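Local coordinates for uncharacterized lipoprotein YjhA (Bacillus subtilis, PDB 3CFU) that is of unknown function but is probably a lipid-anchored cell-membrane protein, represented here by its soluble DUF4352 domain, at residues 8-11 with 12-15. Residues are numbered along the deposited sequence; the frame is centred on the assembly and turned at random.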
ATOM      1  N   PHE A   8      11.291   4.549   6.575  1.00 34.21           N
ATOM      2  CA  PHE A   8      11.120   5.765   7.364  1.00 32.42           C
ATOM      3  C   PHE A   8      10.062   5.580   8.453  1.00 31.40           C
ATOM      4  O   PHE A   8       9.240   4.680   8.365  1.00 32.79           O
ATOM      5  CB  PHE A   8      10.753   6.964   6.454  1.00 31.80           C
ATOM      6  CG  PHE A   8       9.526   6.747   5.599  1.00 34.39           C
ATOM      7  CD1 PHE A   8       9.603   6.036   4.405  1.00 32.56           C
ATOM      8  CD2 PHE A   8       8.296   7.254   5.991  1.00 31.75           C
ATOM      9  CE1 PHE A   8       8.469   5.831   3.614  1.00 29.21           C
ATOM     10  CE2 PHE A   8       7.161   7.057   5.214  1.00 27.25           C
ATOM     11  CZ  PHE A   8       7.246   6.344   4.022  1.00 34.10           C
ATOM     12  N   LYS A   9      10.097   6.419   9.484  1.00 31.32           N
ATOM     13  CA  LYS A   9       9.123   6.342  10.572  1.00 35.64           C
ATOM     14  C   LYS A   9       7.824   7.050  10.182  1.00 37.76           C
ATOM     15  O   LYS A   9       7.834   8.214   9.772  1.00 35.91           O
ATOM     16  CB  LYS A   9       9.682   6.987  11.845  1.00 35.36           C
ATOM     17  CG  LYS A   9       8.850   6.737  13.102  1.00 32.84           C
ATOM     18  CD  LYS A   9       9.493   7.408  14.308  1.00 41.77           C
ATOM     19  CE  LYS A   9       8.481   7.678  15.403  1.00 42.37           C
ATOM     20  NZ  LYS A   9       7.321   8.427  14.853  1.00 52.56           N
ATOM     21  N   ALA A  10       6.709   6.339  10.323  1.00 33.92           N
ATOM     22  CA  ALA A  10       5.393   6.877   9.987  1.00 34.04           C
ATOM     23  C   ALA A  10       4.408   6.379  11.045  1.00 31.78           C
ATOM     24  O   ALA A  10       3.935   5.242  10.993  1.00 30.62           O
ATOM     25  CB  ALA A  10       4.991   6.403   8.600  1.00 35.67           C
ATOM     26  N   GLY A  11       4.112   7.238  12.010  1.00 32.58           N
ATOM     27  CA  GLY A  11       3.219   6.852  13.083  1.00 34.95           C
ATOM     28  C   GLY A  11       3.939   5.871  13.991  1.00 35.01           C
ATOM     29  O   GLY A  11       5.093   6.101  14.379  1.00 35.86           O
ATOM     30  N   HIS A  12       3.257   4.774  14.319  1.00 34.30           N
ATOM     31  CA  HIS A  12       3.805   3.723  15.175  1.00 31.91           C
ATOM     32  C   HIS A  12       4.399   2.583  14.363  1.00 31.56           C
ATOM     33  O   HIS A  12       4.549   1.465  14.857  1.00 30.08           O
ATOM     34  CB  HIS A  12       2.719   3.183  16.104  1.00 31.31           C
ATOM     35  CG  HIS A  12       2.299   4.160  17.153  1.00 33.95           C
ATOM     36  ND1 HIS A  12       3.072   4.435  18.261  1.00 40.19           N
ATOM     37  CD2 HIS A  12       1.216   4.967  17.238  1.00 34.47           C
ATOM     38  CE1 HIS A  12       2.484   5.371  18.983  1.00 45.93           C
ATOM     39  NE2 HIS A  12       1.355   5.712  18.384  1.00 46.48           N
ATOM     40  N   THR A  13       4.748   2.878  13.118  1.00 32.99           N
ATOM     41  CA  THR A  13       5.329   1.880  12.229  1.00 31.94           C
ATOM     42  C   THR A  13       6.545   2.436  11.484  1.00 32.68           C
ATOM     43  O   THR A  13       6.733   3.644  11.428  1.00 29.44           O
ATOM     44  CB  THR A  13       4.327   1.460  11.110  1.00 30.95           C
ATOM     45  OG1 THR A  13       4.065   2.588  10.262  1.00 31.77           O
ATOM     46  CG2 THR A  13       3.012   0.974  11.697  1.00 32.87           C
ATOM     47  N   ASN A  14       7.387   1.543  10.953  1.00 30.07           N
ATOM     48  CA  ASN A  14       8.493   1.962  10.085  1.00 30.43           C
ATOM     49  C   ASN A  14       7.896   1.398   8.810  1.00 29.59           C
ATOM     50  O   ASN A  14       7.439   0.258   8.800  1.00 29.68           O
ATOM     51  CB  ASN A  14       9.817   1.242  10.340  1.00 31.18           C
ATOM     52  CG  ASN A  14      10.619   1.849  11.469  1.00 28.16           C
ATOM     53  OD1 ASN A  14      11.428   1.161  12.088  1.00 36.64           O
ATOM     54  ND2 ASN A  14      10.418   3.136  11.735  1.00 35.82           N
ATOM     55  N   PHE A  15       7.909   2.170   7.741  1.00 32.48           N
ATOM     56  CA  PHE A  15       7.302   1.739   6.499  1.00 31.54           C
ATOM     57  C   PHE A  15       8.231   1.814   5.304  1.00 30.26           C
ATOM     58  O   PHE A  15       9.043   2.735   5.191  1.00 29.60           O
ATOM     59  CB  PHE A  15       6.080   2.613   6.217  1.00 29.53           C
ATOM     60  CG  PHE A  15       5.426   2.332   4.909  1.00 29.68           C
ATOM     61  CD1 PHE A  15       4.584   1.243   4.767  1.00 25.94           C
ATOM     62  CD2 PHE A  15       5.680   3.135   3.806  1.00 28.51           C
ATOM     63  CE1 PHE A  15       4.002   0.955   3.556  1.00 26.77           C
ATOM     64  CE2 PHE A  15       5.102   2.859   2.589  1.00 26.50           C
ATOM     65  CZ  PHE A  15       4.260   1.758   2.460  1.00 29.78           C
TER
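A two-residue beta hairpin with a type II' turn joins strand 7-10, at the margin of a four-stranded antiparallel sheet, to strand 13-23. Phe-8 and Phe-15 form a hydrogen-bonded pair, Phe-15 N giving the shorter, straighter bond to Phe-8 O (2.9 Å) and Phe-8 N the longer one to Phe-15 O. Their side chains run alongside each other on the face shared with Ala-10 and Thr-13. Phe-8 CZ meets Phe-15 CD2 at 3.6 Å, at the edge of the Phe-15 ring, with the ring planes inclined at 77°. With chi1 at 56°, CG of Phe-8 sits between the backbone N and the carbonyl carbon, bringing CD1 to 3.4 Å from Phe-15 O. An alanine here would probably leave the Phe-15 edge bare on this side and take a stacking partner from His-2. Near the turn, Ala-10 N donates almost straight to Thr-13 O (2.9 Å). Ala-10 O accepts twice, from Thr-13 OG1 at 2.8 Å in the carbonyl plane and from Thr-13 N at 3.3 Å from above it; OG1 is also hydrogen-bonded to Tyr-124 OH. On the other face Asn-14 ND2 packs 3.6 Å from Lys-9 CA, while Lys-9, extended until its last torsion, bends at its end and hydrogen-bonds through NZ to Gly-11 O. Gly-11 and His-12 occupy the corners, and Gly-11's positive phi with strongly negative psi is characteristic of a type II' turn, as found in two-residue hairpins.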